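Local coordinates for uncharacterized protein (PDB 5VJ4) that is of unknown function but is a putative surface protein of a relapsing fever spirochete and possibly binds lipid, at residues M185-I196 with A213-F224. Residues are numbered along the deposited sequence; the frame is centred on the assembly and turned at random.
Sequences MCKRYDGLVKGI and AVVYYAPRFRKF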
HETATM    1  N   MSE A 185      -5.568 -13.486   4.789  1.00 58.51           N
HETATM    2  CA  MSE A 185      -6.498 -12.391   4.879  1.00 58.17           C
HETATM    3  C   MSE A 185      -6.825 -12.162   6.337  1.00 61.07           C
HETATM    4  O   MSE A 185      -6.803 -11.015   6.807  1.00 54.40           O
HETATM    5  CB  MSE A 185      -7.740 -12.608   4.044  1.00 50.46           C
HETATM    6  CG  MSE A 185      -8.471 -11.281   3.762  1.00 61.27           C
HETATM    7 SE   MSE A 185      -7.389  -9.921   2.801  1.00 69.52          SE
HETATM    8  CE  MSE A 185      -7.326 -10.863   1.059  1.00 71.82           C
ATOM      9  N   CYS A 186      -7.086 -13.240   7.070  1.00 52.42           N
ATOM     10  CA  CYS A 186      -7.360 -13.132   8.501  1.00 55.30           C
ATOM     11  C   CYS A 186      -6.303 -12.236   9.152  1.00 56.75           C
ATOM     12  O   CYS A 186      -6.665 -11.243   9.797  1.00 63.14           O
ATOM     13  CB  CYS A 186      -7.457 -14.509   9.154  1.00 63.91           C
ATOM     14  SG  CYS A 186      -7.993 -14.510  10.873  1.00 88.69           S
ATOM     15  N   LYS A 187      -5.021 -12.523   8.906  1.00 47.39           N
ATOM     16  CA  LYS A 187      -3.930 -11.728   9.484  1.00 50.58           C
ATOM     17  C   LYS A 187      -3.980 -10.238   9.084  1.00 57.93           C
ATOM     18  O   LYS A 187      -3.897  -9.343   9.946  1.00 56.41           O
ATOM     19  CB  LYS A 187      -2.570 -12.358   9.176  1.00 66.39           C
ATOM     20  CG  LYS A 187      -2.388 -13.667   9.913  1.00 76.74           C
ATOM     21  CD  LYS A 187      -1.260 -14.541   9.384  1.00 98.82           C
ATOM     22  CE  LYS A 187      -1.397 -15.944   9.977  1.00123.07           C
ATOM     23  NZ  LYS A 187      -0.178 -16.785   9.845  1.00144.20           N
ATOM     24  N   ARG A 188      -4.162  -9.969   7.795  1.00 48.94           N
ATOM     25  CA  ARG A 188      -4.281  -8.577   7.347  1.00 49.48           C
ATOM     26  C   ARG A 188      -5.374  -7.860   8.138  1.00 48.67           C
ATOM     27  O   ARG A 188      -5.159  -6.762   8.655  1.00 45.09           O
ATOM     28  CB  ARG A 188      -4.534  -8.482   5.840  1.00 47.06           C
ATOM     29  CG  ARG A 188      -3.551  -9.261   5.003  1.00 45.15           C
ATOM     30  CD  ARG A 188      -3.428  -8.740   3.586  1.00 61.44           C
ATOM     31  NE  ARG A 188      -2.590  -9.617   2.775  1.00 72.47           N
ATOM     32  CZ  ARG A 188      -2.981 -10.787   2.270  1.00 63.69           C
ATOM     33  NH1 ARG A 188      -4.223 -11.255   2.474  1.00 54.59           N
ATOM     34  NH2 ARG A 188      -2.112 -11.494   1.565  1.00 66.49           N
ATOM     35  N   TYR A 189      -6.520  -8.518   8.287  1.00 44.83           N
ATOM     36  CA  TYR A 189      -7.611  -7.917   9.008  1.00 54.70           C
ATOM     37  C   TYR A 189      -7.226  -7.648  10.474  1.00 65.84           C
ATOM     38  O   TYR A 189      -7.506  -6.533  10.989  1.00 55.20           O
ATOM     39  CB  TYR A 189      -8.862  -8.759   8.902  1.00 56.57           C
ATOM     40  CG  TYR A 189      -9.542  -8.838   7.542  1.00 53.89           C
ATOM     41  CD1 TYR A 189      -9.237  -7.963   6.501  1.00 68.76           C
ATOM     42  CD2 TYR A 189     -10.545  -9.786   7.325  1.00 52.99           C
ATOM     43  CE1 TYR A 189      -9.896  -8.055   5.274  1.00 59.02           C
ATOM     44  CE2 TYR A 189     -11.219  -9.856   6.128  1.00 55.89           C
ATOM     45  CZ  TYR A 189     -10.888  -9.001   5.102  1.00 57.93           C
ATOM     46  OH  TYR A 189     -11.576  -9.131   3.918  1.00 74.18           O
ATOM     47  N   ASP A 190      -6.554  -8.626  11.112  1.00 46.42           N
ATOM     48  CA  ASP A 190      -5.974  -8.431  12.462  1.00 47.15           C
ATOM     49  C   ASP A 190      -5.194  -7.127  12.526  1.00 47.10           C
ATOM     50  O   ASP A 190      -5.485  -6.249  13.359  1.00 55.09           O
ATOM     51  CB  ASP A 190      -5.056  -9.589  12.867  1.00 54.25           C
ATOM     52  CG  ASP A 190      -5.821 -10.801  13.405  1.00 75.04           C
ATOM     53  OD1 ASP A 190      -7.010 -10.656  13.771  1.00 57.08           O
ATOM     54  OD2 ASP A 190      -5.226 -11.906  13.459  1.00 99.01           O
ATOM     55  N   GLY A 191      -4.267  -6.971  11.588  1.00 39.14           N
ATOM     56  CA  GLY A 191      -3.429  -5.785  11.539  1.00 35.65           C
ATOM     57  C   GLY A 191      -4.253  -4.539  11.536  1.00 39.49           C
ATOM     58  O   GLY A 191      -4.001  -3.621  12.315  1.00 55.40           O
ATOM     59  N   LEU A 192      -5.272  -4.519  10.678  1.00 49.69           N
ATOM     60  CA  LEU A 192      -6.070  -3.312  10.500  1.00 47.91           C
ATOM     61  C   LEU A 192      -6.821  -2.997  11.780  1.00 55.76           C
ATOM     62  O   LEU A 192      -6.857  -1.838  12.217  1.00 50.37           O
ATOM     63  CB  LEU A 192      -7.004  -3.456   9.318  1.00 44.32           C
ATOM     64  CG  LEU A 192      -6.326  -3.433   7.939  1.00 42.24           C
ATOM     65  CD1 LEU A 192      -7.239  -4.092   6.943  1.00 57.60           C
ATOM     66  CD2 LEU A 192      -6.007  -2.042   7.484  1.00 35.75           C
ATOM     67  N   VAL A 193      -7.358  -4.040  12.407  1.00 48.60           N
ATOM     68  CA  VAL A 193      -8.029  -3.876  13.681  1.00 50.42           C
ATOM     69  C   VAL A 193      -7.063  -3.343  14.724  1.00 64.27           C
ATOM     70  O   VAL A 193      -7.357  -2.306  15.358  1.00 48.99           O
ATOM     71  CB  VAL A 193      -8.725  -5.159  14.140  1.00 52.62           C
ATOM     72  CG1 VAL A 193      -9.431  -4.944  15.486  1.00 49.21           C
ATOM     73  CG2 VAL A 193      -9.727  -5.585  13.082  1.00 43.21           C
ATOM     74  N   LYS A 194      -5.905  -3.998  14.867  1.00 48.05           N
ATOM     75  CA  LYS A 194      -4.905  -3.512  15.834  1.00 39.18           C
ATOM     76  C   LYS A 194      -4.544  -2.054  15.559  1.00 48.15           C
ATOM     77  O   LYS A 194      -4.360  -1.286  16.499  1.00 62.51           O
ATOM     78  CB  LYS A 194      -3.690  -4.417  15.910  1.00 41.66           C
ATOM     79  CG  LYS A 194      -4.012  -5.798  16.504  1.00 46.05           C
ATOM     80  CD  LYS A 194      -3.234  -6.911  15.819  1.00 57.73           C
ATOM     81  CE  LYS A 194      -2.778  -8.014  16.773  1.00 88.32           C
ATOM     82  NZ  LYS A 194      -3.859  -8.845  17.374  1.00 74.14           N
ATOM     83  N   GLY A 195      -4.513  -1.651  14.288  1.00 45.93           N
ATOM     84  CA  GLY A 195      -4.342  -0.230  13.923  1.00 38.45           C
ATOM     85  C   GLY A 195      -5.383   0.688  14.539  1.00 38.84           C
ATOM     86  O   GLY A 195      -5.075   1.760  15.081  1.00 38.35           O
ATOM     87  N   ILE A 196      -6.632   0.261  14.490  1.00 43.10           N
ATOM     88  CA  ILE A 196      -7.697   1.040  15.125  1.00 51.84           C
ATOM     89  C   ILE A 196      -7.407   1.059  16.613  1.00 60.03           C
ATOM     90  O   ILE A 196      -7.422   2.137  17.231  1.00 57.22           O
ATOM     91  CB  ILE A 196      -9.089   0.464  14.828  1.00 54.90           C
ATOM     92  CG1 ILE A 196      -9.262   0.349  13.316  1.00 49.58           C
ATOM     93  CG2 ILE A 196     -10.174   1.316  15.470  1.00 45.38           C
ATOM     94  CD1 ILE A 196     -10.488  -0.386  12.851  1.00 74.73           C
ATOM     95  N   ALA A 213     -15.828   1.909  14.260  1.00 46.16           N
ATOM     96  CA  ALA A 213     -14.909   1.446  13.248  1.00 48.53           C
ATOM     97  C   ALA A 213     -14.561  -0.018  13.347  1.00 54.97           C
ATOM     98  O   ALA A 213     -14.287  -0.687  12.341  1.00 56.82           O
ATOM     99  CB  ALA A 213     -13.640   2.275  13.288  1.00 43.02           C
ATOM    100  N   VAL A 214     -14.550  -0.521  14.564  1.00 52.67           N
ATOM    101  CA  VAL A 214     -14.095  -1.874  14.779  1.00 53.76           C
ATOM    102  C   VAL A 214     -15.122  -2.900  14.265  1.00 56.87           C
ATOM    103  O   VAL A 214     -14.756  -4.000  13.878  1.00 56.54           O
ATOM    104  CB  VAL A 214     -13.689  -2.064  16.258  1.00 61.60           C
ATOM    105  CG1 VAL A 214     -14.880  -2.394  17.158  1.00 72.10           C
ATOM    106  CG2 VAL A 214     -12.616  -3.103  16.373  1.00 62.87           C
ATOM    107  N   VAL A 215     -16.402  -2.541  14.246  1.00 60.38           N
ATOM    108  CA  VAL A 215     -17.411  -3.495  13.781  1.00 68.51           C
ATOM    109  C   VAL A 215     -17.503  -3.577  12.259  1.00 64.85           C
ATOM    110  O   VAL A 215     -18.137  -4.488  11.748  1.00 70.47           O
ATOM    111  CB  VAL A 215     -18.814  -3.279  14.375  1.00 58.47           C
ATOM    112  CG1 VAL A 215     -18.847  -3.665  15.858  1.00 84.71           C
ATOM    113  CG2 VAL A 215     -19.290  -1.866  14.114  1.00 50.71           C
ATOM    114  N   TYR A 216     -16.874  -2.641  11.552  1.00 44.96           N
ATOM    115  CA  TYR A 216     -16.737  -2.735  10.114  1.00 37.32           C
ATOM    116  C   TYR A 216     -16.188  -4.096   9.675  1.00 54.47           C
ATOM    117  O   TYR A 216     -16.378  -4.498   8.515  1.00 71.02           O
ATOM    118  CB  TYR A 216     -15.825  -1.636   9.544  1.00 37.02           C
ATOM    119  CG  TYR A 216     -16.320  -0.202   9.656  1.00 49.19           C
ATOM    120  CD1 TYR A 216     -17.684   0.106   9.705  1.00 44.24           C
ATOM    121  CD2 TYR A 216     -15.416   0.861   9.665  1.00 51.73           C
ATOM    122  CE1 TYR A 216     -18.120   1.421   9.772  1.00 46.96           C
ATOM    123  CE2 TYR A 216     -15.847   2.186   9.750  1.00 49.97           C
ATOM    124  CZ  TYR A 216     -17.192   2.455   9.816  1.00 48.20           C
ATOM    125  OH  TYR A 216     -17.615   3.747   9.916  1.00 62.30           O
ATOM    126  N   TYR A 217     -15.514  -4.797  10.591  1.00 47.93           N
ATOM    127  CA  TYR A 217     -14.744  -5.983  10.214  1.00 49.39           C
ATOM    128  C   TYR A 217     -15.536  -7.271  10.389  1.00 48.78           C
ATOM    129  O   TYR A 217     -15.178  -8.293   9.817  1.00 58.29           O
ATOM    130  CB  TYR A 217     -13.353  -6.003  10.912  1.00 49.12           C
ATOM    131  CG  TYR A 217     -12.367  -5.058  10.229  1.00 49.27           C
ATOM    132  CD1 TYR A 217     -12.277  -3.725  10.615  1.00 45.26           C
ATOM    133  CD2 TYR A 217     -11.564  -5.483   9.156  1.00 47.72           C
ATOM    134  CE1 TYR A 217     -11.412  -2.839   9.967  1.00 46.20           C
ATOM    135  CE2 TYR A 217     -10.704  -4.598   8.489  1.00 47.73           C
ATOM    136  CZ  TYR A 217     -10.632  -3.275   8.898  1.00 54.19           C
ATOM    137  OH  TYR A 217      -9.779  -2.383   8.265  1.00 55.62           O
ATOM    138  N   ALA A 218     -16.617  -7.223  11.168  1.00 52.45           N
ATOM    139  CA  ALA A 218     -17.437  -8.408  11.407  1.00 49.85           C
ATOM    140  C   ALA A 218     -17.975  -9.022  10.096  1.00 68.89           C
ATOM    141  O   ALA A 218     -17.694 -10.207   9.830  1.00 63.84           O
ATOM    142  CB  ALA A 218     -18.534  -8.105  12.385  1.00 48.49           C
ATOM    143  N   PRO A 219     -18.676  -8.216   9.240  1.00 50.73           N
ATOM    144  CA  PRO A 219     -19.039  -8.699   7.925  1.00 47.97           C
ATOM    145  C   PRO A 219     -17.873  -9.326   7.167  1.00 64.05           C
ATOM    146  O   PRO A 219     -18.063 -10.347   6.482  1.00 65.67           O
ATOM    147  CB  PRO A 219     -19.422  -7.424   7.197  1.00 46.92           C
ATOM    148  CG  PRO A 219     -19.978  -6.556   8.244  1.00 47.67           C
ATOM    149  CD  PRO A 219     -19.072  -6.803   9.389  1.00 47.64           C
ATOM    150  N   ARG A 220     -16.690  -8.713   7.294  1.00 48.67           N
ATOM    151  CA  ARG A 220     -15.557  -9.095   6.490  1.00 54.88           C
ATOM    152  C   ARG A 220     -15.066 -10.488   6.864  1.00 51.86           C
ATOM    153  O   ARG A 220     -14.640 -11.249   5.986  1.00 77.87           O
ATOM    154  CB  ARG A 220     -14.460  -8.028   6.519  1.00 59.23           C
ATOM    155  CG  ARG A 220     -14.963  -6.645   6.112  1.00 58.78           C
ATOM    156  CD  ARG A 220     -13.909  -5.550   6.294  1.00 49.57           C
ATOM    157  NE  ARG A 220     -14.318  -4.297   5.685  1.00 40.92           N
ATOM    158  CZ  ARG A 220     -14.051  -3.086   6.170  1.00 68.52           C
ATOM    159  NH1 ARG A 220     -13.376  -2.945   7.292  1.00 57.26           N
ATOM    160  NH2 ARG A 220     -14.491  -1.992   5.544  1.00 72.12           N
ATOM    161  N   PHE A 221     -15.183 -10.832   8.147  1.00 60.42           N
ATOM    162  CA  PHE A 221     -14.843 -12.176   8.620  1.00 56.19           C
ATOM    163  C   PHE A 221     -15.962 -13.142   8.268  1.00 60.55           C
ATOM    164  O   PHE A 221     -15.704 -14.198   7.687  1.00 71.28           O
ATOM    165  CB  PHE A 221     -14.610 -12.187  10.118  1.00 45.32           C
ATOM    166  CG  PHE A 221     -13.252 -11.705  10.529  1.00 48.80           C
ATOM    167  CD1 PHE A 221     -12.121 -12.416  10.205  1.00 56.44           C
ATOM    168  CD2 PHE A 221     -13.114 -10.557  11.299  1.00 58.81           C
ATOM    169  CE1 PHE A 221     -10.860 -11.978  10.606  1.00 58.46           C
ATOM    170  CE2 PHE A 221     -11.861 -10.108  11.704  1.00 60.24           C
ATOM    171  CZ  PHE A 221     -10.731 -10.819  11.352  1.00 47.14           C
ATOM    172  N   ARG A 222     -17.203 -12.765   8.595  1.00 46.54           N
ATOM    173  CA  ARG A 222     -18.370 -13.582   8.267  1.00 58.59           C
ATOM    174  C   ARG A 222     -18.381 -14.073   6.829  1.00 63.02           C
ATOM    175  O   ARG A 222     -18.759 -15.221   6.563  1.00 91.22           O
ATOM    176  CB  ARG A 222     -19.653 -12.830   8.534  1.00 60.14           C
ATOM    177  CG  ARG A 222     -20.350 -13.290   9.783  1.00 69.13           C
ATOM    178  CD  ARG A 222     -21.751 -12.741   9.752  1.00 77.29           C
ATOM    179  NE  ARG A 222     -21.791 -11.333  10.136  1.00 74.76           N
ATOM    180  CZ  ARG A 222     -21.752 -10.886  11.390  1.00 83.80           C
ATOM    181  NH1 ARG A 222     -21.647 -11.741  12.435  1.00 60.43           N
ATOM    182  NH2 ARG A 222     -21.828  -9.569  11.590  1.00 75.36           N
ATOM    183  N   LYS A 223     -17.906 -13.212   5.929  1.00 53.71           N
ATOM    184  CA  LYS A 223     -17.911 -13.449   4.498  1.00 57.01           C
ATOM    185  C   LYS A 223     -17.181 -14.746   4.103  1.00 69.82           C
ATOM    186  O   LYS A 223     -17.438 -15.309   3.042  1.00 75.86           O
ATOM    187  CB  LYS A 223     -17.347 -12.212   3.771  1.00 49.01           C
ATOM    188  CG  LYS A 223     -17.598 -12.117   2.268  1.00 56.49           C
ATOM    189  CD  LYS A 223     -19.082 -11.979   1.949  1.00100.09           C
ATOM    190  CE  LYS A 223     -19.338 -11.365   0.583  1.00 75.72           C
ATOM    191  NZ  LYS A 223     -18.605 -11.979  -0.541  1.00 62.66           N
ATOM    192  N   PHE A 224     -16.315 -15.251   4.972  1.00 57.70           N
ATOM    193  CA  PHE A 224     -15.565 -16.463   4.646  1.00 66.97           C
ATOM    194  C   PHE A 224     -16.480 -17.638   4.353  1.00 61.05           C
ATOM    195  O   PHE A 224     -16.288 -18.350   3.359  1.00 61.70           O
ATOM    196  CB  PHE A 224     -14.587 -16.809   5.769  1.00 51.09           C
ATOM    197  CG  PHE A 224     -13.418 -15.886   5.855  1.00 57.79           C
ATOM    198  CD1 PHE A 224     -13.460 -14.605   5.290  1.00 67.72           C
ATOM    199  CD2 PHE A 224     -12.278 -16.274   6.531  1.00 57.13           C
ATOM    200  CE1 PHE A 224     -12.384 -13.742   5.382  1.00 55.00           C
ATOM    201  CE2 PHE A 224     -11.200 -15.410   6.636  1.00 59.01           C
ATOM    202  CZ  PHE A 224     -11.263 -14.144   6.070  1.00 54.17           C
TER
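Asp190 OD1 is gripped by a salt bridge from Lys163 and a hydrogen bond with the hydroxyl of Tyr126, and these hold it beside the Phe221 ring, 4.4 Å from Phe221 CZ. Further along, Tyr217 OH, which makes a weak hydrogen bond to Asp283 OD2 on helix 263-301, sits against Leu192, with CB of Leu192 3.2 Å and CD1 of Leu192 3.3 Å from Tyr217 OH. Leu192 lies across the phenol end at about a right angle. The Tyr217 ring itself is sandwiched: CG2 of Val193 lies over one face in a CH-pi contact, 4.2 Å from the centroid, while NH1 of Arg220, in the same segment, stands over the centre of the other. Salt bridges to Asp283 and Asp245 hold that guanidinium in place. CD1 of Ile196 reaches CE1 of Tyr217 at 3.9 Å, and Val193 CG1 meets Val214 CG2.

Tyr217 turns its edge to the face of Tyr189 in an offset edge-to-face pair. Tyr189 in turn drives its own edge at the face of Phe221 in a T-shaped pair, planes at 89° and centroids 5.5 Å apart. Tyr189 CG lies anti to the carbonyl carbon (chi1 -69°), which swings the ring over toward the 213-224 segment, where Tyr189 CE2 touches Arg220 CB at 3.7 Å. Cys186 SG makes a sulfur-aromatic contact at the edge of the Phe221 ring, 3.8 Å from CE1 of Phe221, and Phe224 packs beside Tyr189 and Met185, here a selenomethionine.

Packed mainly through side chains, helix 176-201 lies against the end of helix 207-214, the turn at 215-217 and helix 218-222; the axes of 185-196 and 218-222 run antiparallel at 171°, an aromatic-cored helix packing in an all-alpha fold.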